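Local coordinates for protein lombricine kinase (Urechis caupo, PDB 3JPZ) that catalyses the reversible transfer of a phosphoryl group between ATP and the guanidino compound lombricine, at residues I204-N207 against N208-F212; F237-F240 against G241-L244; M350-A353 against L354-G357. All coordinates share one frame; numbering follows the deposited sequence. Where two conformers were deposited one is given.

Interaction 1. Residues I204-N207 against N208-F212; sequences IWHN and NEKTF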
ATOM      1  N   ILE A 204     -17.634  -6.231  12.404  1.00 34.24           N
ATOM      2  CA  ILE A 204     -18.635  -5.273  12.808  1.00 23.39           C
ATOM      3  C   ILE A 204     -19.509  -5.915  13.862  1.00 16.61           C
ATOM      4  O   ILE A 204     -20.095  -6.968  13.633  1.00 24.84           O
ATOM      5  CB  ILE A 204     -19.517  -4.880  11.621  1.00 22.99           C
ATOM      6  CG1 ILE A 204     -18.662  -4.277  10.501  1.00 21.61           C
ATOM      7  CG2 ILE A 204     -20.601  -3.917  12.075  1.00 16.54           C
ATOM      8  CD1 ILE A 204     -19.379  -4.179   9.168  1.00 15.35           C
ATOM      9  N   TRP A 205     -19.580  -5.286  15.027  1.00 24.38           N
ATOM     10  CA  TRP A 205     -20.492  -5.702  16.076  1.00 24.51           C
ATOM     11  C   TRP A 205     -21.510  -4.596  16.255  1.00 28.23           C
ATOM     12  O   TRP A 205     -21.208  -3.430  16.022  1.00 16.29           O
ATOM     13  CB  TRP A 205     -19.735  -5.915  17.383  1.00 17.81           C
ATOM     14  CG  TRP A 205     -20.585  -6.380  18.535  1.00 22.88           C
ATOM     15  CD1 TRP A 205     -20.760  -7.669  18.953  1.00 30.49           C
ATOM     16  CD2 TRP A 205     -21.357  -5.564  19.426  1.00 26.77           C
ATOM     17  NE1 TRP A 205     -21.594  -7.705  20.043  1.00 29.15           N
ATOM     18  CE2 TRP A 205     -21.973  -6.427  20.355  1.00 20.15           C
ATOM     19  CE3 TRP A 205     -21.587  -4.187  19.529  1.00 25.36           C
ATOM     20  CZ2 TRP A 205     -22.806  -5.961  21.363  1.00 20.75           C
ATOM     21  CZ3 TRP A 205     -22.411  -3.730  20.532  1.00 34.13           C
ATOM     22  CH2 TRP A 205     -23.012  -4.612  21.436  1.00 23.99           C
ATOM     23  N   HIS A 206     -22.723  -4.958  16.644  1.00 17.76           N
ATOM     24  CA  HIS A 206     -23.685  -3.963  17.084  1.00 26.51           C
ATOM     25  C   HIS A 206     -24.776  -4.617  17.899  1.00 28.49           C
ATOM     26  O   HIS A 206     -25.000  -5.825  17.803  1.00 32.25           O
ATOM     27  CB  HIS A 206     -24.279  -3.189  15.898  1.00 19.86           C
ATOM     28  CG  HIS A 206     -25.184  -4.001  15.026  1.00 17.35           C
ATOM     29  ND1 HIS A 206     -26.512  -4.210  15.320  1.00 18.20           N
ATOM     30  CD2 HIS A 206     -24.955  -4.635  13.851  1.00 22.27           C
ATOM     31  CE1 HIS A 206     -27.062  -4.947  14.372  1.00 23.34           C
ATOM     32  NE2 HIS A 206     -26.138  -5.219  13.469  1.00 25.54           N
ATOM     33  N   ASN A 207     -25.451  -3.811  18.708  1.00 29.41           N
ATOM     34  CA  ASN A 207     -26.561  -4.297  19.505  1.00 23.95           C
ATOM     35  C   ASN A 207     -27.806  -4.448  18.649  1.00 20.75           C
ATOM     36  O   ASN A 207     -27.847  -3.993  17.506  1.00 25.90           O
ATOM     37  CB  ASN A 207     -26.836  -3.354  20.678  1.00 19.43           C
ATOM     38  CG  ASN A 207     -27.202  -1.951  20.232  1.00 33.70           C
ATOM     39  OD1 ASN A 207     -27.355  -1.677  19.039  1.00 20.71           O
ATOM     40  ND2 ASN A 207     -27.341  -1.053  21.195  1.00 18.76           N
ATOM     41  N   ASN A 208     -28.824  -5.078  19.218  1.00 37.39           N
ATOM     42  CA  ASN A 208     -30.055  -5.371  18.498  1.00 34.49           C
ATOM     43  C   ASN A 208     -30.820  -4.123  18.062  1.00 35.32           C
ATOM     44  O   ASN A 208     -31.443  -4.117  17.000  1.00 24.49           O
ATOM     45  CB  ASN A 208     -30.941  -6.259  19.366  1.00 23.04           C
ATOM     46  CG  ASN A 208     -30.274  -7.574  19.706  1.00 39.13           C
ATOM     47  OD1 ASN A 208     -29.276  -7.941  19.093  1.00 43.18           O
ATOM     48  ND2 ASN A 208     -30.817  -8.286  20.686  1.00 34.82           N
ATOM     49  N   GLU A 209     -30.771  -3.071  18.874  1.00 25.13           N
ATOM     50  CA  GLU A 209     -31.503  -1.843  18.570  1.00 39.57           C
ATOM     51  C   GLU A 209     -30.828  -1.052  17.458  1.00 29.83           C
ATOM     52  O   GLU A 209     -31.439  -0.162  16.863  1.00 35.68           O
ATOM     53  CB  GLU A 209     -31.647  -0.965  19.819  1.00 41.97           C
ATOM     54  CG  GLU A 209     -32.678  -1.473  20.823  1.00 54.39           C
ATOM     55  CD  GLU A 209     -32.956  -0.478  21.938  1.00 61.12           C
ATOM     56  OE1 GLU A 209     -33.383   0.659  21.637  1.00 58.28           O
ATOM     57  OE2 GLU A 209     -32.753  -0.836  23.119  1.00 60.50           O
ATOM     58  N   LYS A 210     -29.570  -1.386  17.181  1.00 30.80           N
ATOM     59  CA  LYS A 210     -28.782  -0.685  16.166  1.00 25.42           C
ATOM     60  C   LYS A 210     -28.527   0.757  16.596  1.00 21.06           C
ATOM     61  O   LYS A 210     -28.692   1.700  15.820  1.00 21.08           O
ATOM     62  CB  LYS A 210     -29.480  -0.730  14.806  1.00 19.21           C
ATOM     63  CG  LYS A 210     -29.743  -2.146  14.301  1.00 35.07           C
ATOM     64  CD  LYS A 210     -30.152  -2.155  12.834  1.00 31.78           C
ATOM     65  CE  LYS A 210     -30.350  -3.571  12.318  1.00 45.22           C
ATOM     66  NZ  LYS A 210     -31.234  -3.591  11.123  1.00 44.87           N
ATOM     67  N   THR A 211     -28.127   0.910  17.852  1.00 24.26           N
ATOM     68  CA  THR A 211     -27.806   2.215  18.421  1.00 21.13           C
ATOM     69  C   THR A 211     -26.391   2.219  18.985  1.00 21.42           C
ATOM     70  O   THR A 211     -25.904   3.245  19.449  1.00 17.29           O
ATOM     71  CB  THR A 211     -28.759   2.558  19.568  1.00 21.33           C
ATOM     72  OG1 THR A 211     -28.785   1.467  20.494  1.00 16.46           O
ATOM     73  CG2 THR A 211     -30.170   2.816  19.050  1.00 18.51           C
ATOM     74  N   PHE A 212     -25.743   1.057  18.965  1.00 16.48           N
ATOM     75  CA  PHE A 212     -24.370   0.935  19.430  1.00 19.07           C
ATOM     76  C   PHE A 212     -23.623   0.038  18.465  1.00 20.14           C
ATOM     77  O   PHE A 212     -23.957  -1.134  18.301  1.00 30.99           O
ATOM     78  CB  PHE A 212     -24.328   0.358  20.845  1.00 21.45           C
ATOM     79  CG  PHE A 212     -23.079   0.704  21.601  1.00 30.11           C
ATOM     80  CD1 PHE A 212     -22.747   2.025  21.849  1.00 15.26           C
ATOM     81  CD2 PHE A 212     -22.239  -0.293  22.071  1.00 36.54           C
ATOM     82  CE1 PHE A 212     -21.603   2.343  22.547  1.00 25.16           C
ATOM     83  CE2 PHE A 212     -21.094   0.019  22.768  1.00 35.37           C
ATOM     84  CZ  PHE A 212     -20.773   1.336  23.006  1.00 31.22           C
TER
HETATM   85  O   HOH W   1     -27.416  -7.461  16.784  1.00 50.08           O
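Asn207 reaches over to Thr211 and Phe212 at the turn end of the beta hairpin formed by strands 203-207 and 212-216, and all four of its polar atoms, N, O, OD1 and ND2, are hydrogen-bonded. Its backbone N donates to Phe212 O (3.1 Å), closing the hairpin where strand 203-207 gives way to the loop. The side chain stands with CG between the backbone N and the carbonyl carbon (chi1 61°), which swings the amide in over the turn. There OD1 accepts from two backbone donors: Thr211 N arrives at 2.9 Å from OD1 in the carbonyl plane on a lone pair, while Phe212 N, 3.2 Å from OD1, comes from above that plane. On the other branch, ND2 donates to Thr211 OG1 (3.0 Å), near the amide plane, and also to Asp155 O.

Asn207 O is shared too. Lys210 N bonds to Asn207 O at 3.1 Å and closes the type I turn Asn207-Lys210; His206 ND1 approaches from the opposite face, 2.6 Å from Asn207 O. The imidazole lies alongside the aliphatic part of Lys210, whose NZ runs on to a salt bridge with Asp177. A water donates to both His206 O and Asn208 OD1. Apart from these bonds, Trp205 CZ3 meets the edge of the Phe212 ring, 3.8 Å from CD2.

With OD1 taking two donors and ND2 giving to two acceptors, the amide of Asn207 is held against rotation; the doubly bonded main-chain O ties down the turn itself, and together they probably help to fix the shape of the loop.

Interaction 2. Residues F237-F240 against G241-L244; sequences FERF and GRGL
Glu238 and Arg242, one helical turn apart, form a side-on salt bridge. Arg242 NE lies 3.0 Å from Glu238 OE2 and also bonds to OE1, while Arg242 NH2 donates to OE1 at 3.2 Å; both carboxylate oxygens use their syn lone pairs. The two flat groups are nearly coplanar, 22° between planes, with the carboxylate at the guanidinium edge. Bends at chi2 of Glu238 (-77°) and chi3 of Arg242 (53°) bring them together. Arg242 NH1 goes on to Asp155, and in the conformer described Arg239 NH2 also pairs with it, so the two guanidinium groups, their planes almost perpendicular, converge on one acid.

Along the backbone, successive i to i+4 bonds run from Gly241, Arg242, Gly243 and Leu244 back to Phe237 through Phe240; Gly243 N to Arg239 O is the shortest at 2.7 Å.

Packing takes over on the side facing the sheet. Leu244 CD1 sits over one face of the Phe240 ring, a CH-pi contact 3.7 Å from the centroid and displaced toward the rim, with CE2 its nearest ring atom.

This turn belongs to helix 233-252, which lies against the large antiparallel sheet. Phe240 rests on Ile118 and Thr120 of strand 113-122 and on Ser226 of strand 222-229, Leu244 on Arg122 and Val224, and Phe237 meets Ile118 as well as helix 333-355 through Glu333, Arg334 and Val337.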
ATOM      1  N   PHE A 237     -25.076   9.871  24.325  1.00 14.06           N
ATOM      2  CA  PHE A 237     -23.860   9.956  25.112  1.00 16.07           C
ATOM      3  C   PHE A 237     -23.956   8.981  26.286  1.00 14.13           C
ATOM      4  O   PHE A 237     -22.962   8.380  26.684  1.00 15.20           O
ATOM      5  CB  PHE A 237     -23.671  11.388  25.620  1.00 13.47           C
ATOM      6  CG  PHE A 237     -22.356  11.625  26.322  1.00 17.22           C
ATOM      7  CD1 PHE A 237     -21.162  11.253  25.736  1.00 14.61           C
ATOM      8  CD2 PHE A 237     -22.325  12.250  27.559  1.00 14.21           C
ATOM      9  CE1 PHE A 237     -19.958  11.487  26.375  1.00 17.26           C
ATOM     10  CE2 PHE A 237     -21.127  12.486  28.206  1.00 13.90           C
ATOM     11  CZ  PHE A 237     -19.942  12.105  27.613  1.00 13.69           C
ATOM     12  N   GLU A 238     -25.159   8.833  26.835  1.00 15.87           N
ATOM     13  CA  GLU A 238     -25.364   7.985  28.009  1.00 17.53           C
ATOM     14  C   GLU A 238     -25.025   6.547  27.677  1.00 22.19           C
ATOM     15  O   GLU A 238     -24.386   5.848  28.462  1.00 24.92           O
ATOM     16  CB  GLU A 238     -26.817   8.060  28.491  1.00 15.39           C
ATOM     17  CG  GLU A 238     -27.065   7.348  29.829  1.00 16.84           C
ATOM     18  CD  GLU A 238     -27.131   5.822  29.724  1.00 27.33           C
ATOM     19  OE1 GLU A 238     -27.524   5.289  28.655  1.00 17.61           O
ATOM     20  OE2 GLU A 238     -26.805   5.154  30.733  1.00 32.00           O
ATOM     21  N   ARG A 239     -25.489   6.105  26.517  1.00 15.36           N
ATOM     22  CA  ARG A 239     -25.223   4.760  26.034  0.51 17.39           C
ATOM     23  C   ARG A 239     -23.751   4.651  25.672  1.00 17.56           C
ATOM     24  O   ARG A 239     -23.100   3.658  25.949  1.00 16.73           O
ATOM     25  CB  ARG A 239     -26.105   4.461  24.817  0.51 16.14           C
ATOM     26  CG  ARG A 239     -25.725   3.213  24.035  0.51 17.80           C
ATOM     27  CD  ARG A 239     -26.807   2.849  23.023  0.51 21.52           C
ATOM     28  NE  ARG A 239     -28.059   2.485  23.679  0.51 25.89           N
ATOM     29  CZ  ARG A 239     -29.153   3.242  23.697  0.51 27.56           C
ATOM     30  NH1 ARG A 239     -29.167   4.418  23.079  0.51 16.67           N
ATOM     31  NH2 ARG A 239     -30.238   2.815  24.329  0.51 17.07           N
ATOM     32  N   PHE A 240     -23.240   5.700  25.047  1.00 17.19           N
ATOM     33  CA  PHE A 240     -21.847   5.785  24.658  1.00 16.84           C
ATOM     34  C   PHE A 240     -20.912   5.459  25.828  1.00 21.35           C
ATOM     35  O   PHE A 240     -20.089   4.551  25.749  1.00 16.33           O
ATOM     36  CB  PHE A 240     -21.605   7.205  24.146  1.00 15.14           C
ATOM     37  CG  PHE A 240     -20.213   7.473  23.687  1.00 18.72           C
ATOM     38  CD1 PHE A 240     -19.796   7.090  22.419  1.00 21.67           C
ATOM     39  CD2 PHE A 240     -19.330   8.163  24.502  1.00 17.85           C
ATOM     40  CE1 PHE A 240     -18.508   7.367  21.983  1.00 12.98           C
ATOM     41  CE2 PHE A 240     -18.052   8.441  24.073  1.00 13.58           C
ATOM     42  CZ  PHE A 240     -17.638   8.038  22.806  1.00 13.02           C
ATOM     43  N   GLY A 241     -21.048   6.207  26.917  1.00 21.78           N
ATOM     44  CA  GLY A 241     -20.194   6.032  28.076  1.00 27.53           C
ATOM     45  C   GLY A 241     -20.497   4.747  28.822  1.00 25.96           C
ATOM     46  O   GLY A 241     -19.602   4.099  29.351  1.00 24.56           O
ATOM     47  N   ARG A 242     -21.771   4.385  28.874  1.00 26.72           N
ATOM     48  CA  ARG A 242     -22.175   3.144  29.514  1.00 38.35           C
ATOM     49  C   ARG A 242     -21.534   1.963  28.792  1.00 31.42           C
ATOM     50  O   ARG A 242     -21.007   1.045  29.418  1.00 21.27           O
ATOM     51  CB  ARG A 242     -23.699   3.018  29.500  1.00 33.46           C
ATOM     52  CG  ARG A 242     -24.214   1.697  30.046  1.00 35.58           C
ATOM     53  CD  ARG A 242     -25.652   1.830  30.530  1.00 48.80           C
ATOM     54  NE  ARG A 242     -26.528   2.390  29.503  1.00 33.46           N
ATOM     55  CZ  ARG A 242     -27.011   1.700  28.477  1.00 30.68           C
ATOM     56  NH1 ARG A 242     -26.692   0.422  28.332  1.00 34.87           N
ATOM     57  NH2 ARG A 242     -27.805   2.288  27.593  1.00 28.22           N
ATOM     58  N   GLY A 243     -21.567   2.004  27.466  1.00 17.97           N
ATOM     59  CA  GLY A 243     -20.995   0.947  26.654  1.00 32.66           C
ATOM     60  C   GLY A 243     -19.483   0.880  26.776  1.00 36.69           C
ATOM     61  O   GLY A 243     -18.904  -0.198  26.890  1.00 17.87           O
ATOM     62  N   LEU A 244     -18.834   2.037  26.757  1.00 20.46           N
ATOM     63  CA  LEU A 244     -17.385   2.065  26.784  1.00 25.05           C
ATOM     64  C   LEU A 244     -16.890   1.464  28.090  1.00 19.54           C
ATOM     65  O   LEU A 244     -16.032   0.583  28.088  1.00 26.39           O
ATOM     66  CB  LEU A 244     -16.874   3.492  26.629  1.00 15.97           C
ATOM     67  CG  LEU A 244     -16.770   3.990  25.183  1.00 17.63           C
ATOM     68  CD1 LEU A 244     -16.629   5.501  25.150  1.00 14.53           C
ATOM     69  CD2 LEU A 244     -15.612   3.322  24.455  1.00 18.93           C
TER

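Interaction 3. Residues M350-A353 against L354-G357; sequences MEQA and LEAG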
ATOM      1  N   MET A 350     -30.839  30.437  15.051  1.00 12.78           N
ATOM      2  CA  MET A 350     -30.674  31.307  13.891  1.00 13.54           C
ATOM      3  C   MET A 350     -31.604  30.860  12.782  1.00 13.51           C
ATOM      4  O   MET A 350     -32.170  31.683  12.063  1.00 13.47           O
ATOM      5  CB  MET A 350     -29.237  31.269  13.391  1.00 13.73           C
ATOM      6  CG  MET A 350     -28.222  31.786  14.376  1.00 26.02           C
ATOM      7  SD  MET A 350     -26.554  31.476  13.773  1.00 24.22           S
ATOM      8  CE  MET A 350     -25.590  32.391  14.960  1.00 32.58           C
ATOM      9  N   GLU A 351     -31.757  29.547  12.639  1.00 13.04           N
ATOM     10  CA  GLU A 351     -32.634  29.008  11.615  1.00 12.61           C
ATOM     11  C   GLU A 351     -34.045  29.536  11.847  1.00 21.45           C
ATOM     12  O   GLU A 351     -34.678  30.048  10.929  1.00 19.89           O
ATOM     13  CB  GLU A 351     -32.622  27.477  11.635  1.00 12.78           C
ATOM     14  CG  GLU A 351     -33.445  26.831  10.540  1.00 13.54           C
ATOM     15  CD  GLU A 351     -33.025  27.260   9.143  1.00 16.50           C
ATOM     16  OE1 GLU A 351     -31.811  27.390   8.867  1.00 12.79           O
ATOM     17  OE2 GLU A 351     -33.923  27.448   8.307  1.00 19.53           O
ATOM     18  N   GLN A 352     -34.517  29.443  13.087  1.00 12.81           N
ATOM     19  CA  GLN A 352     -35.885  29.834  13.417  1.00 12.57           C
ATOM     20  C   GLN A 352     -36.062  31.329  13.221  1.00 16.24           C
ATOM     21  O   GLN A 352     -37.077  31.774  12.684  1.00 13.79           O
ATOM     22  CB  GLN A 352     -36.235  29.418  14.848  1.00 12.74           C
ATOM     23  CG  GLN A 352     -36.235  27.913  15.022  1.00 12.25           C
ATOM     24  CD  GLN A 352     -36.307  27.454  16.469  1.00 17.92           C
ATOM     25  OE1 GLN A 352     -35.731  28.063  17.377  1.00 13.15           O
ATOM     26  NE2 GLN A 352     -37.001  26.354  16.684  1.00 17.47           N
ATOM     27  N   ALA A 353     -35.063  32.095  13.649  1.00 17.40           N
ATOM     28  CA  ALA A 353     -35.051  33.534  13.443  1.00 13.43           C
ATOM     29  C   ALA A 353     -35.276  33.887  11.979  1.00 13.36           C
ATOM     30  O   ALA A 353     -36.076  34.765  11.669  1.00 16.06           O
ATOM     31  CB  ALA A 353     -33.738  34.119  13.921  1.00 13.92           C
ATOM     32  N   LEU A 354     -34.557  33.204  11.090  1.00 15.66           N
ATOM     33  CA  LEU A 354     -34.650  33.444   9.654  1.00 24.03           C
ATOM     34  C   LEU A 354     -35.979  32.956   9.092  1.00 23.28           C
ATOM     35  O   LEU A 354     -36.518  33.544   8.159  1.00 24.88           O
ATOM     36  CB  LEU A 354     -33.507  32.737   8.923  1.00 15.34           C
ATOM     37  CG  LEU A 354     -32.095  33.212   9.263  1.00 19.81           C
ATOM     38  CD1 LEU A 354     -31.055  32.240   8.728  1.00 20.04           C
ATOM     39  CD2 LEU A 354     -31.861  34.614   8.709  1.00 26.53           C
ATOM     40  N   GLU A 355     -36.487  31.862   9.651  1.00 15.63           N
ATOM     41  CA  GLU A 355     -37.789  31.334   9.261  1.00 21.49           C
ATOM     42  C   GLU A 355     -38.864  32.375   9.537  1.00 25.14           C
ATOM     43  O   GLU A 355     -39.867  32.449   8.827  1.00 37.22           O
ATOM     44  CB  GLU A 355     -38.109  30.053  10.038  1.00 13.25           C
ATOM     45  CG  GLU A 355     -37.333  28.835   9.588  1.00 20.20           C
ATOM     46  CD  GLU A 355     -37.563  27.632  10.499  1.00 21.69           C
ATOM     47  OE1 GLU A 355     -38.073  27.823  11.617  1.00 13.81           O
ATOM     48  OE2 GLU A 355     -37.249  26.496  10.099  1.00 24.32           O
ATOM     49  N   ALA A 356     -38.645  33.178  10.574  1.00 19.54           N
ATOM     50  CA  ALA A 356     -39.592  34.217  10.956  1.00 28.84           C
ATOM     51  C   ALA A 356     -39.328  35.515  10.199  1.00 28.17           C
ATOM     52  O   ALA A 356     -40.051  36.491  10.366  1.00 31.44           O
ATOM     53  CB  ALA A 356     -39.528  34.460  12.449  1.00 25.37           C
ATOM     54  N   GLY A 357     -38.286  35.519   9.374  1.00 33.22           N
ATOM     55  CA  GLY A 357     -37.940  36.680   8.575  1.00 31.50           C
ATOM     56  C   GLY A 357     -37.158  37.722   9.352  1.00 24.66           C
ATOM     57  O   GLY A 357     -37.218  38.909   9.039  1.00 30.91           O
TER
HETATM   58  O   HOH W   2     -36.065  25.956   8.077  1.00 23.91           O
HETATM   59  O   HOH W   3     -39.341  30.036  13.379  1.00 33.27           O
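Three regular backbone bonds tie the last turn of helix 333-355 to the one before: Leu354 N to Met350 O at 3.0 Å, Glu355 N to Glu351 O at 2.9 Å, and Ala356 N to Gln352 O at 3.0 Å. The last of these donors is shared, since Ala356 N also makes a weak bond to Ala353 O. The helix then ends in a Schellman motif: Gly357 turns to positive phi (81°), and its N bonds to Leu354 O at 2.9 Å as the chain leaves the helical path.

Among charged groups, Glu351 and Glu355 bring their carboxylates close, OE2 of one 3.9 Å from OE2 of the other, with the planes 80° apart. Their like charges probably disfavour each other, but each has other donors: Glu351 is held by the backbone N atoms of Gln288 and Leu289, and Glu355 OE1 is hydrogen-bonded to Tyr112 OH. A water modelled between the two OE2 atoms sits too near Glu355 for its exact position to be trusted. A second water is better placed, donating to Gln352 O and to Glu355 OE1.

Van der Waals contact within the turn is mostly of carbon with oxygen. The extended Glu355 chain, its CG anti to the carbonyl carbon (chi1 -74°), lies back over the preceding turn, with OE1 3.5 Å from Gln352 CA and CG against Glu351 O. Leu354 CG folds over Met350 O at 3.2 Å, and its side chain packs outward on Gln288 and Ile360.

How the interactions relate
The three contacts follow one another along the chain, from hairpin to helix to C-terminal helix end. Interactions 1 and 2 are neighbours, their centres about 13 Å apart: the ring of Phe212 packs on Arg239, Phe240 and Gly243, so the hairpin between strands 203-207 and 212-216 leans on helix 233-252, and Asp155 serves residues in both. Interaction 3 stands apart, its centre about 37 Å from that of interaction 1 and 34 Å from that of interaction 2, at the far end of helix 333-355, whose start meets Phe237. Interaction 2 rests on strand 113-122, which carries nucleotide-binding residues; interaction 1 lies beyond strand 222-229 in the same sheet, and interaction 3 at the periphery.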